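Local coordinates for uncharacterized protein (Bacteroides fragilis, PDB 4FR9) that is of unknown function but belongs to the BLIP-like, PepSY-like family, whose name reflects a resemblance to beta-lactamase-inhibitor proteins, at residues T63-N68 with I96-N101; N72-V77 with T105-T110. All blocks are in the same frame, centred on the assembly; numbering follows the deposited sequence.

Both contacts are built on one antiparallel sheet, and their centres lie about 10 Å apart. Contact 1 pairs strand 60-67 with strand 90-98 inside the sheet; contact 2 sets the turn leading into helix 75-83 on the face of strand 105-112, the next strand beyond 90-98. The chain passes from strand 60-67 into this helix and then into strand 90-98, so the segments of the two contacts alternate in sequence. They meet where Leu97 N probably donates to Glu106 O (2.8 Å) and where the methyls Ile96 CG2 and Thr105 CG2 touch at 3.7 Å. No ligand lies at either contact in this model.

Contact 1 of 2, residues T63-N68 with I96-N101; sequences TETELN and ILEYPN
Thr63 and Thr65 of strand 60-67 face Glu98 and Ile96 of strand 90-98, its antiparallel neighbour in the sheet, and four backbone hydrogen bonds join the strands. Thr63 with Glu98 and Thr65 with Ile96 are hydrogen-bonded pairs; Glu64 with Leu97, between them, is non-hydrogen-bonded. Each hydrogen-bonded pair has two N-H...O bonds, exemplified by Thr65 N to Ile96 O at 2.8 Å with an N-H...O angle of 165°. The CA-H groups of the middle pair point at carbonyls of the flanking pairs: Glu64 CA is 3.2 Å from Ile96 O, and Leu97 CA faces Thr63 O.

Polar side chains meet through a water on the face carrying Thr65 and Glu98. It lies 2.7 Å from both Thr65 OG1 and Glu98 OE1 and near Thr63 O, which already accepts Glu98 N. It is placed to donate to the carboxylate and the carbonyl, though perhaps not to both at all times. The chi1 of Thr65 (-59°) places OG1 beside its own backbone N, bringing the hydroxyl to this water, while the outstretched Glu98 chain brings its carboxylate from the other strand.

Apolar contacts occur on both faces. In the modelled conformer of Ile96, Leu67 CD1 rests on Ile96 CG1 at 3.5 Å, the two branched chains meeting at a slant. On the reverse face Glu64 and Leu97 run side by side in the same direction: Leu97 CD2 lies 3.6 Å from Glu64 CB and equally close to CG.

The pair is central in the sheet of this putative BLIP-like, PepSY-like domain, with helix 75-83 between its strands in the chain. On the outer side of strand 60-67 the backbone of Glu64 bonds to that of Glu51; beyond Leu97, strand 105-112 continues the sheet through Glu106.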
ATOM      1  N   THR A  63       3.279  -4.050  -2.666  1.00 15.42           N
ATOM      2  CA  THR A  63       3.971  -2.944  -2.026  1.00 15.71           C
ATOM      3  C   THR A  63       2.968  -1.847  -1.743  1.00 15.65           C
ATOM      4  O   THR A  63       2.249  -1.434  -2.667  1.00 16.45           O
ATOM      5  CB  THR A  63       5.113  -2.403  -2.911  1.00 17.24           C
ATOM      6  OG1 THR A  63       6.031  -3.481  -3.147  1.00 17.88           O
ATOM      7  CG2 THR A  63       5.820  -1.237  -2.277  1.00 18.38           C
ATOM      8  N   GLU A  64       2.968  -1.330  -0.525  1.00 16.26           N
ATOM      9  CA  GLU A  64       2.248  -0.123  -0.175  1.00 16.08           C
ATOM     10  C   GLU A  64       3.252   1.000   0.022  1.00 16.85           C
ATOM     11  O   GLU A  64       4.191   0.857   0.805  1.00 19.31           O
ATOM     12  CB  GLU A  64       1.477  -0.338   1.131  1.00 17.27           C
ATOM     13  CG  GLU A  64       0.750   0.902   1.565  1.00 17.95           C
ATOM     14  CD  GLU A  64      -0.133   0.729   2.778  1.00 20.89           C
ATOM     15  OE1 GLU A  64      -0.539  -0.412   3.102  1.00 22.49           O
ATOM     16  OE2 GLU A  64      -0.498   1.765   3.397  1.00 25.75           O
ATOM     17  N   THR A  65       3.032   2.112  -0.695  1.00 16.99           N
ATOM     18  CA  THR A  65       3.880   3.295  -0.606  1.00 17.73           C
ATOM     19  C   THR A  65       3.089   4.443  -0.015  1.00 17.75           C
ATOM     20  O   THR A  65       2.002   4.768  -0.511  1.00 18.76           O
ATOM     21  CB  THR A  65       4.402   3.687  -1.979  1.00 20.72           C
ATOM     22  OG1 THR A  65       5.153   2.592  -2.522  1.00 21.68           O
ATOM     23  CG2 THR A  65       5.277   4.929  -1.902  1.00 23.08           C
ATOM     24  N   GLU A  66       3.631   5.079   1.012  1.00 18.53           N
ATOM     25  CA  GLU A  66       2.998   6.234   1.591  0.50 19.28           C
ATOM     26  C   GLU A  66       3.238   7.489   0.725  1.00 20.26           C
ATOM     27  O   GLU A  66       4.361   7.769   0.334  1.00 22.02           O
ATOM     28  CB  GLU A  66       3.536   6.440   3.006  0.50 21.29           C
ATOM     29  CG  GLU A  66       2.910   7.572   3.745  0.50 25.90           C
ATOM     30  CD  GLU A  66       1.442   7.346   3.967  0.50 34.21           C
ATOM     31  OE1 GLU A  66       1.076   6.385   4.687  0.50 43.80           O
ATOM     32  OE2 GLU A  66       0.653   8.119   3.406  0.50 31.24           O
ATOM     33  N   LEU A  67       2.157   8.201   0.406  1.00 19.46           N
ATOM     34  CA  LEU A  67       2.237   9.480  -0.307  1.00 21.46           C
ATOM     35  C   LEU A  67       1.868  10.597   0.691  1.00 24.09           C
ATOM     36  O   LEU A  67       1.236  10.375   1.698  1.00 28.06           O
ATOM     37  CB  LEU A  67       1.311   9.474  -1.521  1.00 21.26           C
ATOM     38  CG  LEU A  67       1.711   8.507  -2.638  1.00 21.49           C
ATOM     39  CD1 LEU A  67       0.736   8.630  -3.827  1.00 23.00           C
ATOM     40  CD2 LEU A  67       3.186   8.603  -3.097  1.00 23.91           C
ATOM     41  N   ASN A  68       2.318  11.805   0.437  1.00 28.94           N
ATOM     42  CA  ASN A  68       2.191  12.859   1.506  1.00 31.44           C
ATOM     43  C   ASN A  68       0.787  13.527   1.462  1.00 27.84           C
ATOM     44  O   ASN A  68       0.240  14.010   2.466  1.00 29.88           O
ATOM     45  CB  ASN A  68       3.296  13.939   1.399  1.00 34.63           C
ATOM     46  CG  ASN A  68       4.723  13.371   1.514  1.00 42.49           C
ATOM     47  OD1 ASN A  68       4.958  12.374   2.216  1.00 48.22           O
ATOM     48  ND2 ASN A  68       5.683  14.028   0.837  1.00 43.51           N
ATOM     49  N   ILE A  96      -0.178   4.334  -2.381  1.00 15.94           N
ATOM     50  CA  ILE A  96      -0.172   3.528  -3.585  0.50 14.48           C
ATOM     51  C   ILE A  96      -0.069   2.059  -3.199  1.00 15.83           C
ATOM     52  O   ILE A  96       0.741   1.718  -2.325  1.00 17.89           O
ATOM     53  CB  ILE A  96       1.031   3.757  -4.503  0.50 15.23           C
ATOM     54  CG1 ILE A  96       1.363   5.239  -4.588  0.50 14.82           C
ATOM     55  CG2 ILE A  96       0.711   3.197  -5.928  0.50 15.56           C
ATOM     56  CD1 ILE A  96       2.550   5.542  -5.495  0.50 18.13           C
ATOM     57  N   LEU A  97      -0.884   1.193  -3.808  1.00 14.95           N
ATOM     58  CA  LEU A  97      -0.775  -0.247  -3.700  1.00 15.01           C
ATOM     59  C   LEU A  97      -0.398  -0.795  -5.046  1.00 15.25           C
ATOM     60  O   LEU A  97      -1.034  -0.494  -6.046  1.00 16.15           O
ATOM     61  CB  LEU A  97      -2.079  -0.855  -3.208  1.00 15.61           C
ATOM     62  CG  LEU A  97      -2.581  -0.361  -1.848  1.00 15.88           C
ATOM     63  CD1 LEU A  97      -3.976  -0.901  -1.524  1.00 16.31           C
ATOM     64  CD2 LEU A  97      -1.597  -0.652  -0.732  1.00 19.40           C
ATOM     65  N   GLU A  98       0.678  -1.590  -5.084  1.00 15.55           N
ATOM     66  CA  GLU A  98       1.134  -2.226  -6.284  1.00 15.67           C
ATOM     67  C   GLU A  98       1.164  -3.728  -6.101  1.00 15.59           C
ATOM     68  O   GLU A  98       1.485  -4.213  -5.020  1.00 16.62           O
ATOM     69  CB  GLU A  98       2.520  -1.719  -6.657  1.00 17.00           C
ATOM     70  CG  GLU A  98       2.548  -0.268  -7.083  1.00 18.32           C
ATOM     71  CD  GLU A  98       3.937   0.226  -7.309  1.00 21.75           C
ATOM     72  OE1 GLU A  98       4.623   0.501  -6.313  1.00 25.27           O
ATOM     73  OE2 GLU A  98       4.331   0.312  -8.501  1.00 28.62           O
ATOM     74  N   TYR A  99       0.815  -4.454  -7.160  1.00 16.18           N
ATOM     75  CA  TYR A  99       0.614  -5.890  -7.131  1.00 16.89           C
ATOM     76  C   TYR A  99       1.222  -6.543  -8.356  1.00 17.16           C
ATOM     77  O   TYR A  99       1.398  -5.904  -9.402  1.00 18.85           O
ATOM     78  CB  TYR A  99      -0.864  -6.184  -7.186  1.00 17.50           C
ATOM     79  CG  TYR A  99      -1.706  -5.518  -6.136  1.00 16.13           C
ATOM     80  CD1 TYR A  99      -2.270  -4.269  -6.357  1.00 16.14           C
ATOM     81  CD2 TYR A  99      -1.977  -6.134  -4.929  1.00 16.95           C
ATOM     82  CE1 TYR A  99      -3.071  -3.684  -5.416  1.00 16.92           C
ATOM     83  CE2 TYR A  99      -2.781  -5.541  -3.986  1.00 17.00           C
ATOM     84  CZ  TYR A  99      -3.368  -4.328  -4.241  1.00 15.68           C
ATOM     85  OH  TYR A  99      -4.228  -3.760  -3.338  1.00 17.65           O
ATOM     86  N   PRO A 100       1.456  -7.858  -8.275  1.00 17.48           N
ATOM     87  CA  PRO A 100       1.960  -8.599  -9.422  1.00 18.43           C
ATOM     88  C   PRO A 100       0.911  -8.988 -10.478  1.00 20.35           C
ATOM     89  O   PRO A 100       1.272  -9.592 -11.494  1.00 23.52           O
ATOM     90  CB  PRO A 100       2.573  -9.877  -8.793  1.00 19.50           C
ATOM     91  CG  PRO A 100       1.799 -10.068  -7.545  1.00 18.69           C
ATOM     92  CD  PRO A 100       1.514  -8.664  -7.034  1.00 18.22           C
ATOM     93  N   ASN A 101      -0.355  -8.726 -10.211  1.00 19.17           N
ATOM     94  CA  ASN A 101      -1.416  -8.984 -11.158  1.00 19.80           C
ATOM     95  C   ASN A 101      -2.275  -7.742 -11.343  1.00 18.72           C
ATOM     96  O   ASN A 101      -2.148  -6.756 -10.633  1.00 18.96           O
ATOM     97  CB  ASN A 101      -2.288 -10.191 -10.732  1.00 20.42           C
ATOM     98  CG  ASN A 101      -3.119  -9.949  -9.483  1.00 20.41           C
ATOM     99  OD1 ASN A 101      -2.733  -9.207  -8.610  1.00 20.65           O
ATOM    100  ND2 ASN A 101      -4.235 -10.698  -9.352  1.00 25.96           N
TER
HETATM  101  O   HOH W   1       3.487   0.986  -3.872  1.00 20.18           O

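Contact 2 of 2, residues N72-V77 with T105-T110; sequences NLPPAV and TEFVVT
This is a hydrophobic helix-on-sheet contact of the PepSY-like antiparallel fold: Leu73, Pro74 and Val77, from the turn into helix 75-83 and its first turn, pack on Phe107 and Val109 of strand 105-112. All the contacts across it are apolar, and four of the five touching residues are buried.

Phe107 is the hub. Its side chain projects from the strand toward the incoming segment, and a chi1 of -68°, with CG anti to the carbonyl carbon, brings the ring to Pro74. Pro74 comes from the opposite direction and sets its CD over one face, toward the rim, with CG lying past CZ, outside the ring outline. Leu73 likewise runs counter to Phe107, sliding past it, its CD2 methyl 3.7 Å from Phe107 CD1, while Leu73 CD1 reaches on to Val109 CG2 at 3.9 Å; one leucine thus spans two strand residues whose side chains emerge on the same face. From the helix, Val77 crosses Phe107 at a slant, CG1 near Phe107 CB and CG2 3.9 Å from Phe107 CD2.

Pro74 occupies the N-cap position, its carbonyl O accepting a weak bond from Val77 N. Around the contact, Leu73 touches Val94 of strand 90-98 and Val77 touches Phe121 of strand 118-121, so segment 72-77 bears on three adjacent strands.

Over the aromatic face, Pro74 CD sits 3.8 Å from the Phe107 ring centroid, 23° off the normal, in a CH-pi contact, and Pro74 CG lies 3.5 Å from Phe107 CZ.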
ATOM      1  N   ASN A  72       0.438  14.383  -4.549  1.00 17.48           N
ATOM      2  CA  ASN A  72       1.365  13.364  -5.031  1.00 18.99           C
ATOM      3  C   ASN A  72       0.714  12.343  -5.948  1.00 17.82           C
ATOM      4  O   ASN A  72       1.388  11.440  -6.420  1.00 20.70           O
ATOM      5  CB  ASN A  72       2.026  12.656  -3.852  1.00 19.88           C
ATOM      6  CG  ASN A  72       2.860  13.595  -3.018  1.00 24.52           C
ATOM      7  OD1 ASN A  72       2.738  13.599  -1.792  1.00 31.35           O
ATOM      8  ND2 ASN A  72       3.688  14.395  -3.672  1.00 29.45           N
ATOM      9  N   LEU A  73      -0.593  12.468  -6.180  1.00 16.87           N
ATOM     10  CA  LEU A  73      -1.295  11.585  -7.110  1.00 17.00           C
ATOM     11  C   LEU A  73      -0.977  12.001  -8.533  1.00 16.56           C
ATOM     12  O   LEU A  73      -0.785  13.194  -8.805  1.00 18.37           O
ATOM     13  CB  LEU A  73      -2.787  11.673  -6.893  1.00 16.44           C
ATOM     14  CG  LEU A  73      -3.286  11.179  -5.551  1.00 16.77           C
ATOM     15  CD1 LEU A  73      -4.751  11.554  -5.329  1.00 19.17           C
ATOM     16  CD2 LEU A  73      -3.030   9.667  -5.430  1.00 19.44           C
ATOM     17  N   PRO A  74      -0.974  11.043  -9.472  1.00 17.12           N
ATOM     18  CA  PRO A  74      -0.805  11.409 -10.888  1.00 17.95           C
ATOM     19  C   PRO A  74      -1.978  12.280 -11.347  1.00 16.34           C
ATOM     20  O   PRO A  74      -3.082  12.203 -10.781  1.00 15.90           O
ATOM     21  CB  PRO A  74      -0.790  10.068 -11.631  1.00 22.33           C
ATOM     22  CG  PRO A  74      -1.072   9.042 -10.658  1.00 20.84           C
ATOM     23  CD  PRO A  74      -1.073   9.606  -9.276  1.00 17.38           C
ATOM     24  N   PRO A  75      -1.772  13.056 -12.405  1.00 15.44           N
ATOM     25  CA  PRO A  75      -2.804  13.967 -12.888  1.00 15.83           C
ATOM     26  C   PRO A  75      -4.216  13.356 -13.047  1.00 15.27           C
ATOM     27  O   PRO A  75      -5.189  13.934 -12.601  1.00 15.26           O
ATOM     28  CB  PRO A  75      -2.205  14.475 -14.193  1.00 17.08           C
ATOM     29  CG  PRO A  75      -0.751  14.486 -13.895  1.00 17.49           C
ATOM     30  CD  PRO A  75      -0.500  13.258 -13.103  1.00 17.13           C
ATOM     31  N   ALA A  76      -4.310  12.199 -13.707  1.00 15.63           N
ATOM     32  CA  ALA A  76      -5.632  11.634 -13.946  1.00 15.70           C
ATOM     33  C   ALA A  76      -6.331  11.267 -12.648  1.00 14.54           C
ATOM     34  O   ALA A  76      -7.568  11.290 -12.561  1.00 15.64           O
ATOM     35  CB  ALA A  76      -5.537  10.386 -14.852  1.00 17.52           C
ATOM     36  N   VAL A  77      -5.561  10.854 -11.646  1.00 15.43           N
ATOM     37  CA  VAL A  77      -6.108  10.413 -10.368  1.00 15.12           C
ATOM     38  C   VAL A  77      -6.510  11.617  -9.530  1.00 14.37           C
ATOM     39  O   VAL A  77      -7.578  11.637  -8.931  1.00 15.16           O
ATOM     40  CB  VAL A  77      -5.163   9.484  -9.629  1.00 15.67           C
ATOM     41  CG1 VAL A  77      -5.763   9.029  -8.299  1.00 17.73           C
ATOM     42  CG2 VAL A  77      -4.850   8.266 -10.496  1.00 17.91           C
ATOM     43  N   THR A 105      -1.655  -1.342 -10.215  1.00 16.70           N
ATOM     44  CA  THR A 105      -1.501  -0.184  -9.371  1.00 17.02           C
ATOM     45  C   THR A 105      -2.890   0.294  -8.951  1.00 16.80           C
ATOM     46  O   THR A 105      -3.776   0.442  -9.802  1.00 18.44           O
ATOM     47  CB  THR A 105      -0.770   0.929 -10.103  1.00 19.93           C
ATOM     48  OG1 THR A 105       0.486   0.462 -10.564  1.00 23.83           O
ATOM     49  CG2 THR A 105      -0.512   2.138  -9.222  1.00 22.35           C
ATOM     50  N   GLU A 106      -3.062   0.580  -7.669  1.00 15.93           N
ATOM     51  CA  GLU A 106      -4.268   1.232  -7.095  0.50 15.66           C
ATOM     52  C   GLU A 106      -3.766   2.422  -6.290  1.00 15.04           C
ATOM     53  O   GLU A 106      -2.850   2.263  -5.486  1.00 18.55           O
ATOM     54  CB  GLU A 106      -5.025   0.333  -6.091  0.50 15.72           C
ATOM     55  CG  GLU A 106      -5.749  -0.888  -6.706  0.50 14.83           C
ATOM     56  CD  GLU A 106      -6.118  -1.970  -5.718  0.50 15.75           C
ATOM     57  OE1 GLU A 106      -5.708  -1.912  -4.550  0.50 16.16           O
ATOM     58  OE2 GLU A 106      -6.816  -2.907  -6.173  0.50 17.66           O
ATOM     59  N   PHE A 107      -4.368   3.579  -6.446  1.00 14.48           N
ATOM     60  CA  PHE A 107      -4.122   4.735  -5.572  1.00 14.64           C
ATOM     61  C   PHE A 107      -5.282   4.813  -4.596  1.00 14.47           C
ATOM     62  O   PHE A 107      -6.441   4.842  -5.018  1.00 17.18           O
ATOM     63  CB  PHE A 107      -4.045   6.002  -6.399  1.00 15.33           C
ATOM     64  CG  PHE A 107      -2.859   6.042  -7.275  1.00 15.80           C
ATOM     65  CD1 PHE A 107      -1.640   6.539  -6.782  1.00 17.79           C
ATOM     66  CD2 PHE A 107      -2.892   5.565  -8.553  1.00 16.60           C
ATOM     67  CE1 PHE A 107      -0.517   6.536  -7.562  1.00 18.74           C
ATOM     68  CE2 PHE A 107      -1.739   5.565  -9.351  1.00 19.75           C
ATOM     69  CZ  PHE A 107      -0.568   6.063  -8.845  1.00 18.98           C
ATOM     70  N   VAL A 108      -4.985   4.871  -3.298  1.00 14.68           N
ATOM     71  CA  VAL A 108      -6.001   4.818  -2.275  1.00 14.56           C
ATOM     72  C   VAL A 108      -6.004   6.129  -1.519  1.00 14.72           C
ATOM     73  O   VAL A 108      -5.009   6.491  -0.889  1.00 15.85           O
ATOM     74  CB  VAL A 108      -5.830   3.637  -1.318  1.00 16.34           C
ATOM     75  CG1 VAL A 108      -7.015   3.568  -0.394  1.00 18.12           C
ATOM     76  CG2 VAL A 108      -5.659   2.318  -2.079  1.00 18.53           C
ATOM     77  N   VAL A 109      -7.127   6.817  -1.591  1.00 14.60           N
ATOM     78  CA  VAL A 109      -7.338   8.062  -0.866  1.00 15.40           C
ATOM     79  C   VAL A 109      -8.334   7.770   0.257  1.00 15.83           C
ATOM     80  O   VAL A 109      -9.455   7.342  -0.021  1.00 16.48           O
ATOM     81  CB  VAL A 109      -7.873   9.189  -1.780  1.00 16.59           C
ATOM     82  CG1 VAL A 109      -8.032  10.512  -0.987  1.00 18.27           C
ATOM     83  CG2 VAL A 109      -6.971   9.391  -2.955  1.00 18.13           C
ATOM     84  N   THR A 110      -7.913   7.954   1.513  1.00 17.26           N
ATOM     85  CA  THR A 110      -8.785   7.763   2.659  1.00 18.34           C
ATOM     86  C   THR A 110      -9.394   9.092   3.022  1.00 17.75           C
ATOM     87  O   THR A 110      -8.667  10.051   3.265  1.00 20.02           O
ATOM     88  CB  THR A 110      -8.024   7.220   3.872  1.00 19.48           C
ATOM     89  OG1 THR A 110      -7.292   6.056   3.496  1.00 21.47           O
ATOM     90  CG2 THR A 110      -8.958   6.954   5.020  1.00 22.57           C
TER